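Local coordinates for protein 1-acyl-sn-glycerol-3-phosphate acyltransferase (Thermotoga maritima, PDB 5KYM) that catalyses the transfer of an acyl chain onto lysophosphatidic acid to give phosphatidic acid, with a two-helix motif, probably its N-terminal helices, positioning the active site within the membrane, at residues Thr58-Asp63 with Trp200-Gly205; Arg76-Val81 with Gly148-Val153; Phe168-Leu173 with Glu225-Val230. One frame throughout, in Å; residues are numbered along the deposited sequence.

How the interactions relate
Interactions 2 and 3 adjoin, centres about 16 Å apart, whereas interaction 1 lies on the opposite side of the chain's centre, about 27 and 32 Å from them between centres. Along the chain interaction 2 falls between the segments of interaction 1; interaction 3 follows interaction 2 and alternates with interaction 1, because 200-205 comes between 168-173 and 225-230. Interaction 1 joins the end of helix 38-59 to the approach of strand 207-211, interaction 2 pairs strands 79-82 and 151-153 of the same mixed sheet, and interaction 3 packs loop 168-173 on helix 223-243, next to that sheet. Val81 links the last two through Val230, Phe168 and Leu173. Together they connect N-terminal helices, sheet and helix 223-243.

Interaction 1: residues Thr58-Asp63 with Trp200-Gly205; sequences TWLFSD and WTFTPG
Leu60 and Ser62, in the turn that leaves the second helix of the N-terminal two-helix pair (2-34 and 38-59), meet Phe202, Pro204 and Gly205 of the loop leading into strand 207-211. The CD2 methyl of Leu60 lies over one face of the Phe202 ring in a CH-pi contact, 3.7 Å from the ring centroid, 26° off the normal and displaced toward the rim. Leu60 CD1 meets the same side of the ring, 3.7 Å from Phe202 CE1. The two side chains cross at about a right angle; with CG anti to its carbonyl carbon (chi1 -67°), Phe202 turns its ring to meet the leucine. Replacing Phe202 by an alanine would probably leave the Leu60 methyls without their aromatic face and open a gap toward helix 2-34, where the ring also meets Phe13 and Tyr14. The turn is a Schellman motif: Phe61, with positive phi, is the first residue to leave helical backbone angles, and its N bonds to Thr58 O at 2.8 Å. Two residues before Phe61, Trp59 touches a bound phospholipid. Pro204 packs against the Leu60 and Phe61 carbonyls, its CB 3.5 Å from Leu60 O. Residues 60-63 and 202-205 run in nearly the same direction, and Gly205 N donates to Ser62 OG at 3.3 Å, with 149° at the hydrogen. Asp63 then bonds through its backbone to Val207, where strands 64-67 and 207-211 start as parallel neighbours in the mixed sheet.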
loop_
_atom_site.group_PDB
_atom_site.type_symbol
_atom_site.label_atom_id
_atom_site.label_comp_id
_atom_site.label_asym_id
_atom_site.label_seq_id
_atom_site.Cartn_x
_atom_site.Cartn_y
_atom_site.Cartn_z
ATOM N N THR A 58 -4.552 -9.245 11.556
ATOM C CA THR A 58 -5.045 -10.169 12.593
ATOM C C THR A 58 -3.926 -10.574 13.515
ATOM O O THR A 58 -4.109 -10.592 14.715
ATOM C CB THR A 58 -5.764 -11.410 12.078
ATOM O OG1 THR A 58 -4.814 -12.396 11.747
ATOM C CG2 THR A 58 -6.624 -11.129 10.913
ATOM N N TRP A 59 -2.739 -10.812 12.987
ATOM C CA TRP A 59 -1.610 -11.043 13.868
ATOM C C TRP A 59 -1.353 -9.911 14.903
ATOM O O TRP A 59 -0.711 -10.123 15.925
ATOM C CB TRP A 59 -0.366 -11.301 13.057
ATOM C CG TRP A 59 -0.536 -12.316 12.078
ATOM C CD1 TRP A 59 -1.374 -13.357 12.122
ATOM C CD2 TRP A 59 0.185 -12.443 10.875
ATOM N NE1 TRP A 59 -1.260 -14.136 10.991
ATOM C CE2 TRP A 59 -0.277 -13.598 10.221
ATOM C CE3 TRP A 59 1.189 -11.687 10.271
ATOM C CZ2 TRP A 59 0.235 -14.017 8.992
ATOM C CZ3 TRP A 59 1.695 -12.095 9.046
ATOM C CH2 TRP A 59 1.220 -13.230 8.414
ATOM N N LEU A 60 -1.800 -8.700 14.584
ATOM C CA LEU A 60 -1.736 -7.538 15.499
ATOM C C LEU A 60 -3.014 -7.307 16.322
ATOM O O LEU A 60 -3.087 -6.345 17.110
ATOM C CB LEU A 60 -1.347 -6.261 14.719
ATOM C CG LEU A 60 0.020 -6.396 14.043
ATOM C CD1 LEU A 60 0.273 -5.320 13.032
ATOM C CD2 LEU A 60 1.125 -6.368 15.061
ATOM N N PHE A 61 -3.992 -8.194 16.199
ATOM C CA PHE A 61 -5.272 -8.001 16.918
ATOM C C PHE A 61 -5.800 -6.574 16.699
ATOM O O PHE A 61 -6.203 -5.899 17.651
ATOM C CB PHE A 61 -5.116 -8.316 18.431
ATOM C CG PHE A 61 -4.490 -9.672 18.687
ATOM C CD1 PHE A 61 -5.254 -10.809 18.659
ATOM C CD2 PHE A 61 -3.116 -9.806 18.870
ATOM C CE1 PHE A 61 -4.690 -12.049 18.788
ATOM C CE2 PHE A 61 -2.522 -11.033 19.011
ATOM C CZ PHE A 61 -3.311 -12.156 18.950
ATOM N N SER A 62 -5.766 -6.132 15.430
ATOM C CA SER A 62 -6.140 -4.791 15.016
ATOM C C SER A 62 -7.207 -4.875 13.956
ATOM O O SER A 62 -6.964 -5.567 12.958
ATOM C CB SER A 62 -4.901 -4.086 14.476
ATOM O OG SER A 62 -3.994 -3.743 15.533
ATOM N N ASP A 63 -8.388 -4.233 14.149
ATOM C CA ASP A 63 -9.524 -4.480 13.209
ATOM C C ASP A 63 -9.532 -3.504 12.080
ATOM O O ASP A 63 -9.556 -2.288 12.320
ATOM C CB ASP A 63 -10.876 -4.467 13.887
ATOM C CG ASP A 63 -11.079 -5.640 14.819
ATOM O OD1 ASP A 63 -10.243 -5.751 15.735
ATOM O OD2 ASP A 63 -12.013 -6.457 14.673
ATOM N N TRP A 200 9.748 0.577 16.478
ATOM C CA TRP A 200 9.965 -0.791 15.992
ATOM C C TRP A 200 8.995 -1.779 16.621
ATOM O O TRP A 200 8.960 -2.939 16.166
ATOM C CB TRP A 200 11.355 -1.318 16.356
ATOM C CG TRP A 200 12.570 -0.678 15.743
ATOM C CD1 TRP A 200 12.615 0.210 14.726
ATOM C CD2 TRP A 200 13.941 -0.950 16.098
ATOM N NE1 TRP A 200 13.914 0.556 14.454
ATOM C CE2 TRP A 200 14.750 -0.158 15.267
ATOM C CE3 TRP A 200 14.563 -1.795 17.042
ATOM C CZ2 TRP A 200 16.147 -0.172 15.347
ATOM C CZ3 TRP A 200 15.956 -1.796 17.131
ATOM C CH2 TRP A 200 16.729 -0.992 16.290
ATOM N N THR A 201 8.294 -1.363 17.695
ATOM C CA THR A 201 7.220 -2.125 18.342
ATOM C C THR A 201 5.817 -1.749 17.907
ATOM O O THR A 201 5.539 -0.620 17.513
ATOM C CB THR A 201 7.201 -1.972 19.906
ATOM O OG1 THR A 201 6.792 -0.654 20.334
ATOM C CG2 THR A 201 8.523 -2.328 20.460
ATOM N N PHE A 202 4.905 -2.706 18.074
ATOM C CA PHE A 202 3.502 -2.531 17.737
ATOM C C PHE A 202 2.678 -2.229 18.972
ATOM O O PHE A 202 3.119 -2.491 20.073
ATOM C CB PHE A 202 3.010 -3.813 17.107
ATOM C CG PHE A 202 3.632 -4.099 15.766
ATOM C CD1 PHE A 202 3.086 -3.578 14.605
ATOM C CD2 PHE A 202 4.779 -4.881 15.668
ATOM C CE1 PHE A 202 3.656 -3.850 13.385
ATOM C CE2 PHE A 202 5.374 -5.109 14.433
ATOM C CZ PHE A 202 4.797 -4.621 13.302
ATOM N N THR A 203 1.501 -1.636 18.784
ATOM C CA THR A 203 0.458 -1.535 19.811
ATOM C C THR A 203 -0.859 -1.713 19.104
ATOM O O THR A 203 -1.107 -0.994 18.153
ATOM C CB THR A 203 0.383 -0.132 20.482
ATOM O OG1 THR A 203 0.012 0.836 19.533
ATOM C CG2 THR A 203 1.726 0.369 21.025
ATOM N N PRO A 204 -1.734 -2.633 19.539
ATOM C CA PRO A 204 -2.998 -2.796 18.790
ATOM C C PRO A 204 -3.888 -1.559 18.759
ATOM O O PRO A 204 -3.713 -0.658 19.576
ATOM C CB PRO A 204 -3.711 -3.899 19.550
ATOM C CG PRO A 204 -2.621 -4.662 20.157
ATOM C CD PRO A 204 -1.604 -3.619 20.604
ATOM N N GLY A 205 -4.855 -1.567 17.834
ATOM C CA GLY A 205 -5.826 -0.464 17.620
ATOM C C GLY A 205 -6.640 -0.661 16.375
ATOM O O GLY A 205 -6.369 -1.545 15.607
#

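Interaction 2: residues Arg76-Val81 with Gly148-Val153; sequences RNFIVV and GVTFIV
Thr150 reaches across to Phe78 with both branches: OG1 sits over the centre of one ring face, 3.9 Å above its plane, while CG2 touches Phe78 CE1 at 3.5 Å. The ring stands there because CG of Phe78 is tucked between the backbone N and the carbonyl carbon (chi1 45°); Val80 CG2, two residues on, lies in plane at its edge. The same hydroxyl takes a weak bond from Phe78 N. Beside it the Asn77 amide points into the other segment, and ND2 donates to Val149 O at 2.8 Å, with 160° at the hydrogen. The acceptor lies in the amide plane, but the donor stands above the carbonyl plane of Val149. ND2 also bonds Leu145 O in helix 137-147, so two carbonyls fix the amide's rotation. Further along, side chains alternate: Ile79 and Val81 share a face with Phe151 and Val153, and Val80 shares the other with Ile152. Ile79 CG2 meets Val153 CG2 at 3.9 Å, the two side chains crossing obliquely. Val80 straddles Ile152, its N bonding Phe151 O at 2.8 Å and its O accepting from Val153 N at 2.8 Å; Phe151 N bonds Phe78 O at 3.0 Å. This is the ladder of a parallel strand pair at the edge of the mixed sheet in the acyltransferase's alpha/beta fold.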
loop_
_atom_site.group_PDB
_atom_site.type_symbol
_atom_site.label_atom_id
_atom_site.label_comp_id
_atom_site.label_asym_id
_atom_site.label_seq_id
_atom_site.Cartn_x
_atom_site.Cartn_y
_atom_site.Cartn_z
ATOM N N ARG A 76 -9.350 -2.963 -15.157
ATOM C CA ARG A 76 -8.454 -1.832 -15.530
ATOM C C ARG A 76 -7.417 -1.605 -14.430
ATOM O O ARG A 76 -7.699 -1.892 -13.278
ATOM C CB ARG A 76 -9.295 -0.553 -15.729
ATOM C CG ARG A 76 -8.461 0.666 -15.913
ATOM C CD ARG A 76 -9.093 1.815 -16.632
ATOM N NE ARG A 76 -8.244 2.469 -17.646
ATOM C CZ ARG A 76 -6.910 2.600 -17.668
ATOM N NH1 ARG A 76 -6.108 2.093 -16.737
ATOM N NH2 ARG A 76 -6.350 3.281 -18.692
ATOM N N ASN A 77 -6.229 -1.146 -14.749
ATOM C CA ASN A 77 -5.310 -0.786 -13.671
ATOM C C ASN A 77 -5.569 0.662 -13.193
ATOM O O ASN A 77 -6.403 1.377 -13.753
ATOM C CB ASN A 77 -3.849 -1.012 -14.085
ATOM C CG ASN A 77 -3.400 -0.067 -15.142
ATOM O OD1 ASN A 77 -4.240 0.433 -15.891
ATOM N ND2 ASN A 77 -2.077 0.212 -15.201
ATOM N N PHE A 78 -4.856 1.086 -12.148
ATOM C CA PHE A 78 -5.049 2.413 -11.567
ATOM C C PHE A 78 -3.825 2.791 -10.734
ATOM O O PHE A 78 -2.895 1.990 -10.598
ATOM C CB PHE A 78 -6.379 2.498 -10.775
ATOM C CG PHE A 78 -6.628 1.334 -9.886
ATOM C CD1 PHE A 78 -6.017 1.256 -8.640
ATOM C CD2 PHE A 78 -7.457 0.289 -10.285
ATOM C CE1 PHE A 78 -6.235 0.125 -7.806
ATOM C CE2 PHE A 78 -7.688 -0.798 -9.443
ATOM C CZ PHE A 78 -7.086 -0.889 -8.204
ATOM N N ILE A 79 -3.782 4.030 -10.236
ATOM C CA ILE A 79 -2.721 4.454 -9.354
ATOM C C ILE A 79 -3.336 4.812 -8.021
ATOM O O ILE A 79 -4.033 5.799 -7.936
ATOM C CB ILE A 79 -1.987 5.671 -9.873
ATOM C CG1 ILE A 79 -1.443 5.429 -11.246
ATOM C CG2 ILE A 79 -0.821 5.999 -8.929
ATOM C CD1 ILE A 79 -1.141 6.746 -11.955
ATOM N N VAL A 80 -3.065 4.006 -6.974
ATOM C CA VAL A 80 -3.598 4.264 -5.617
ATOM C C VAL A 80 -2.773 5.399 -5.097
ATOM O O VAL A 80 -1.574 5.363 -5.163
ATOM C CB VAL A 80 -3.549 3.024 -4.683
ATOM C CG1 VAL A 80 -4.129 3.362 -3.320
ATOM C CG2 VAL A 80 -4.341 1.889 -5.262
ATOM N N VAL A 81 -3.432 6.436 -4.648
ATOM C CA VAL A 81 -2.758 7.532 -4.069
ATOM C C VAL A 81 -3.270 7.687 -2.653
ATOM O O VAL A 81 -4.448 7.938 -2.420
ATOM C CB VAL A 81 -2.897 8.776 -4.931
ATOM C CG1 VAL A 81 -2.410 10.055 -4.206
ATOM C CG2 VAL A 81 -2.111 8.558 -6.227
ATOM N N GLY A 148 -0.011 -2.127 -18.067
ATOM C CA GLY A 148 -1.204 -2.505 -17.282
ATOM C C GLY A 148 -1.038 -2.831 -15.813
ATOM O O GLY A 148 -1.943 -3.391 -15.215
ATOM N N VAL A 149 0.084 -2.473 -15.210
ATOM C CA VAL A 149 0.302 -2.715 -13.777
ATOM C C VAL A 149 -0.381 -1.637 -12.913
ATOM O O VAL A 149 -0.262 -0.428 -13.195
ATOM C CB VAL A 149 1.812 -2.698 -13.428
ATOM C CG1 VAL A 149 2.007 -2.956 -11.939
ATOM C CG2 VAL A 149 2.607 -3.697 -14.266
ATOM N N THR A 150 -1.063 -2.076 -11.842
ATOM C CA THR A 150 -1.581 -1.138 -10.836
ATOM C C THR A 150 -0.425 -0.646 -9.972
ATOM O O THR A 150 0.400 -1.423 -9.574
ATOM C CB THR A 150 -2.681 -1.789 -9.969
ATOM O OG1 THR A 150 -3.906 -1.843 -10.688
ATOM C CG2 THR A 150 -3.014 -0.983 -8.724
ATOM N N PHE A 151 -0.393 0.632 -9.666
ATOM C CA PHE A 151 0.599 1.172 -8.758
ATOM C C PHE A 151 -0.018 1.701 -7.492
ATOM O O PHE A 151 -1.222 1.981 -7.451
ATOM C CB PHE A 151 1.419 2.299 -9.418
ATOM C CG PHE A 151 2.712 1.827 -9.933
ATOM C CD1 PHE A 151 2.747 1.026 -11.106
ATOM C CD2 PHE A 151 3.898 2.073 -9.227
ATOM C CE1 PHE A 151 3.941 0.495 -11.555
ATOM C CE2 PHE A 151 5.111 1.556 -9.710
ATOM C CZ PHE A 151 5.120 0.764 -10.862
ATOM N N ILE A 152 0.826 1.831 -6.466
ATOM C CA ILE A 152 0.444 2.362 -5.160
ATOM C C ILE A 152 1.498 3.336 -4.830
ATOM O O ILE A 152 2.664 2.978 -4.780
ATOM C CB ILE A 152 0.408 1.265 -4.064
ATOM C CG1 ILE A 152 -0.549 0.136 -4.474
ATOM C CG2 ILE A 152 0.004 1.831 -2.707
ATOM C CD1 ILE A 152 -0.520 -1.080 -3.587
ATOM N N VAL A 153 1.096 4.568 -4.608
ATOM C CA VAL A 153 2.009 5.717 -4.630
ATOM C C VAL A 153 1.726 6.594 -3.378
ATOM O O VAL A 153 0.565 6.793 -3.029
ATOM C CB VAL A 153 1.794 6.418 -6.004
ATOM C CG1 VAL A 153 2.089 7.905 -5.990
ATOM C CG2 VAL A 153 2.600 5.708 -7.075
#

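Interaction 3: residues Phe168-Leu173 with Glu225-Val230; sequences FKKDSL and ELRKYV
The Arg227 guanidinium has Lys170 CA over one face, 3.6 Å above its plane and offset toward the rim, while the Phe168 ring receives Arg227 CG and Val230 CG1 at its edge. The two flat groups do not stack: their planes are 56° apart, and the side chains slide past each other in opposite directions, with Phe168 CB 3.7 Å from Arg227 CG. Arg227 leaves its helix with CG anti to the backbone N (chi1 -173°); the extended CB, CG and CD carry the chain to the type II turn from Lys169 to Ser172, and the bend at chi3 (75°) turns the guanidinium along it. CD of Arg227 rests 3.2 Å from Ser172 OG. That hydroxyl donates to Lys169 O at 2.7 Å, in the carbonyl plane, and adds to the weak backbone bond from Ser172 N that spans the turn. Arg227 NH1 lies near Asp171 N, but both are donors; the charge is instead met by Glu223 of the same helix, in a salt bridge to NH1. The other carboxylate oxygen of Glu223 takes a weak bond from Leu173 N, so one side chain serves both segments. Asp171 pairs with Lys170, OD1 to NZ at 3.6 Å, and may add a milder attraction for Arg227. Leu173 fills the apolar side: its CD1 reaches Arg227 CG at 3.6 Å and its CD2 reaches Leu226 CG at 4.0 Å, the two leucines crossing at about a right angle. Phe168 CE2 touches Val230 CG1 at 4.2 Å. The loop, lying just before helix 174-177, packs beside helix 223-243, and on the sheet side Phe168 and Val230 rest on Val81 of strand 79-82 while Leu173 and Val230 reach Val183 of strand 183-189.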
loop_
_atom_site.group_PDB
_atom_site.type_symbol
_atom_site.label_atom_id
_atom_site.label_comp_id
_atom_site.label_asym_id
_atom_site.label_seq_id
_atom_site.Cartn_x
_atom_site.Cartn_y
_atom_site.Cartn_z
ATOM N N PHE A 168 1.841 17.236 -0.611
ATOM C CA PHE A 168 2.217 16.293 -1.677
ATOM C C PHE A 168 3.417 16.922 -2.391
ATOM O O PHE A 168 3.332 18.050 -2.823
ATOM C CB PHE A 168 1.016 16.016 -2.622
ATOM C CG PHE A 168 -0.064 15.077 -2.050
ATOM C CD1 PHE A 168 -0.172 14.767 -0.695
ATOM C CD2 PHE A 168 -0.952 14.454 -2.906
ATOM C CE1 PHE A 168 -1.130 13.885 -0.216
ATOM C CE2 PHE A 168 -1.913 13.579 -2.442
ATOM C CZ PHE A 168 -2.025 13.342 -1.086
ATOM N N LYS A 169 4.546 16.229 -2.454
ATOM C CA LYS A 169 5.741 16.744 -3.125
ATOM C C LYS A 169 5.365 17.168 -4.573
ATOM O O LYS A 169 4.499 16.581 -5.211
ATOM C CB LYS A 169 6.920 15.712 -3.093
ATOM C CG LYS A 169 7.565 15.346 -1.730
ATOM C CD LYS A 169 7.825 16.548 -0.752
ATOM C CE LYS A 169 7.925 16.156 0.749
ATOM N NZ LYS A 169 6.645 15.855 1.563
ATOM N N LYS A 170 5.989 18.233 -5.065
ATOM C CA LYS A 170 5.788 18.730 -6.440
ATOM C C LYS A 170 6.187 17.635 -7.429
ATOM O O LYS A 170 7.119 16.894 -7.212
ATOM C CB LYS A 170 6.587 20.055 -6.653
ATOM C CG LYS A 170 6.605 20.701 -8.053
ATOM C CD LYS A 170 8.044 21.096 -8.457
ATOM C CE LYS A 170 8.136 22.217 -9.491
ATOM N NZ LYS A 170 7.305 21.903 -10.684
ATOM N N ASP A 171 5.447 17.547 -8.509
ATOM C CA ASP A 171 5.567 16.497 -9.549
ATOM C C ASP A 171 5.253 15.087 -9.054
ATOM O O ASP A 171 5.581 14.127 -9.756
ATOM C CB ASP A 171 6.935 16.532 -10.287
ATOM C CG ASP A 171 7.206 17.883 -11.009
ATOM O OD1 ASP A 171 6.266 18.564 -11.520
ATOM O OD2 ASP A 171 8.396 18.264 -11.087
ATOM N N SER A 172 4.582 14.940 -7.905
ATOM C CA SER A 172 4.319 13.603 -7.341
ATOM C C SER A 172 3.283 12.846 -8.178
ATOM O O SER A 172 3.470 11.672 -8.488
ATOM C CB SER A 172 3.959 13.665 -5.871
ATOM O OG SER A 172 2.855 14.503 -5.565
ATOM N N LEU A 173 2.248 13.545 -8.641
ATOM C CA LEU A 173 1.284 12.950 -9.585
ATOM C C LEU A 173 1.662 12.897 -11.064
ATOM O O LEU A 173 0.908 12.397 -11.872
ATOM C CB LEU A 173 -0.127 13.557 -9.400
ATOM C CG LEU A 173 -0.727 12.694 -8.277
ATOM C CD1 LEU A 173 -0.827 13.570 -7.071
ATOM C CD2 LEU A 173 -2.019 12.024 -8.677
ATOM N N GLU A 225 -2.503 20.694 -10.838
ATOM C CA GLU A 225 -3.917 20.940 -10.538
ATOM C C GLU A 225 -4.598 19.656 -10.061
ATOM O O GLU A 225 -5.491 19.676 -9.215
ATOM C CB GLU A 225 -4.616 21.521 -11.762
ATOM C CG GLU A 225 -6.086 21.910 -11.551
ATOM C CD GLU A 225 -6.844 22.137 -12.866
ATOM O OE1 GLU A 225 -6.314 23.010 -13.584
ATOM O OE2 GLU A 225 -7.928 21.494 -13.163
ATOM N N LEU A 226 -4.195 18.551 -10.651
ATOM C CA LEU A 226 -4.631 17.186 -10.285
ATOM C C LEU A 226 -4.192 16.840 -8.893
ATOM O O LEU A 226 -4.961 16.284 -8.092
ATOM C CB LEU A 226 -4.001 16.155 -11.282
ATOM C CG LEU A 226 -4.060 14.667 -10.967
ATOM C CD1 LEU A 226 -5.467 14.134 -10.877
ATOM C CD2 LEU A 226 -3.325 13.913 -12.044
ATOM N N ARG A 227 -2.926 17.162 -8.624
ATOM C CA ARG A 227 -2.304 16.889 -7.331
ATOM C C ARG A 227 -3.037 17.541 -6.207
ATOM O O ARG A 227 -3.304 16.922 -5.193
ATOM C CB ARG A 227 -0.859 17.331 -7.309
ATOM C CG ARG A 227 -0.128 16.918 -6.052
ATOM C CD ARG A 227 1.350 17.220 -6.148
ATOM N NE ARG A 227 1.451 18.659 -5.966
ATOM C CZ ARG A 227 1.981 19.510 -6.816
ATOM N NH1 ARG A 227 2.556 19.088 -7.929
ATOM N NH2 ARG A 227 1.955 20.809 -6.529
ATOM N N LYS A 228 -3.392 18.799 -6.414
ATOM C CA LYS A 228 -4.128 19.546 -5.443
ATOM C C LYS A 228 -5.516 18.979 -5.186
ATOM O O LYS A 228 -6.026 19.120 -4.076
ATOM C CB LYS A 228 -4.122 21.022 -5.826
ATOM C CG LYS A 228 -2.696 21.627 -5.721
ATOM C CD LYS A 228 -1.870 21.315 -4.440
ATOM C CE LYS A 228 -2.594 21.667 -3.111
ATOM N NZ LYS A 228 -2.535 23.139 -2.787
ATOM N N TYR A 229 -6.119 18.322 -6.175
ATOM C CA TYR A 229 -7.509 17.854 -6.079
ATOM C C TYR A 229 -7.512 16.623 -5.229
ATOM O O TYR A 229 -8.314 16.459 -4.274
ATOM C CB TYR A 229 -8.109 17.608 -7.483
ATOM C CG TYR A 229 -9.525 17.084 -7.488
ATOM C CD1 TYR A 229 -9.772 15.738 -7.492
ATOM C CD2 TYR A 229 -10.608 17.915 -7.568
ATOM C CE1 TYR A 229 -11.055 15.239 -7.456
ATOM C CE2 TYR A 229 -11.896 17.432 -7.581
ATOM C CZ TYR A 229 -12.107 16.088 -7.520
ATOM O OH TYR A 229 -13.365 15.495 -7.526
ATOM N N VAL A 230 -6.563 15.761 -5.585
ATOM C CA VAL A 230 -6.397 14.470 -4.932
ATOM C C VAL A 230 -5.976 14.673 -3.466
ATOM O O VAL A 230 -6.537 14.078 -2.564
ATOM C CB VAL A 230 -5.395 13.599 -5.719
ATOM C CG1 VAL A 230 -5.089 12.310 -4.949
ATOM C CG2 VAL A 230 -5.957 13.257 -7.091
#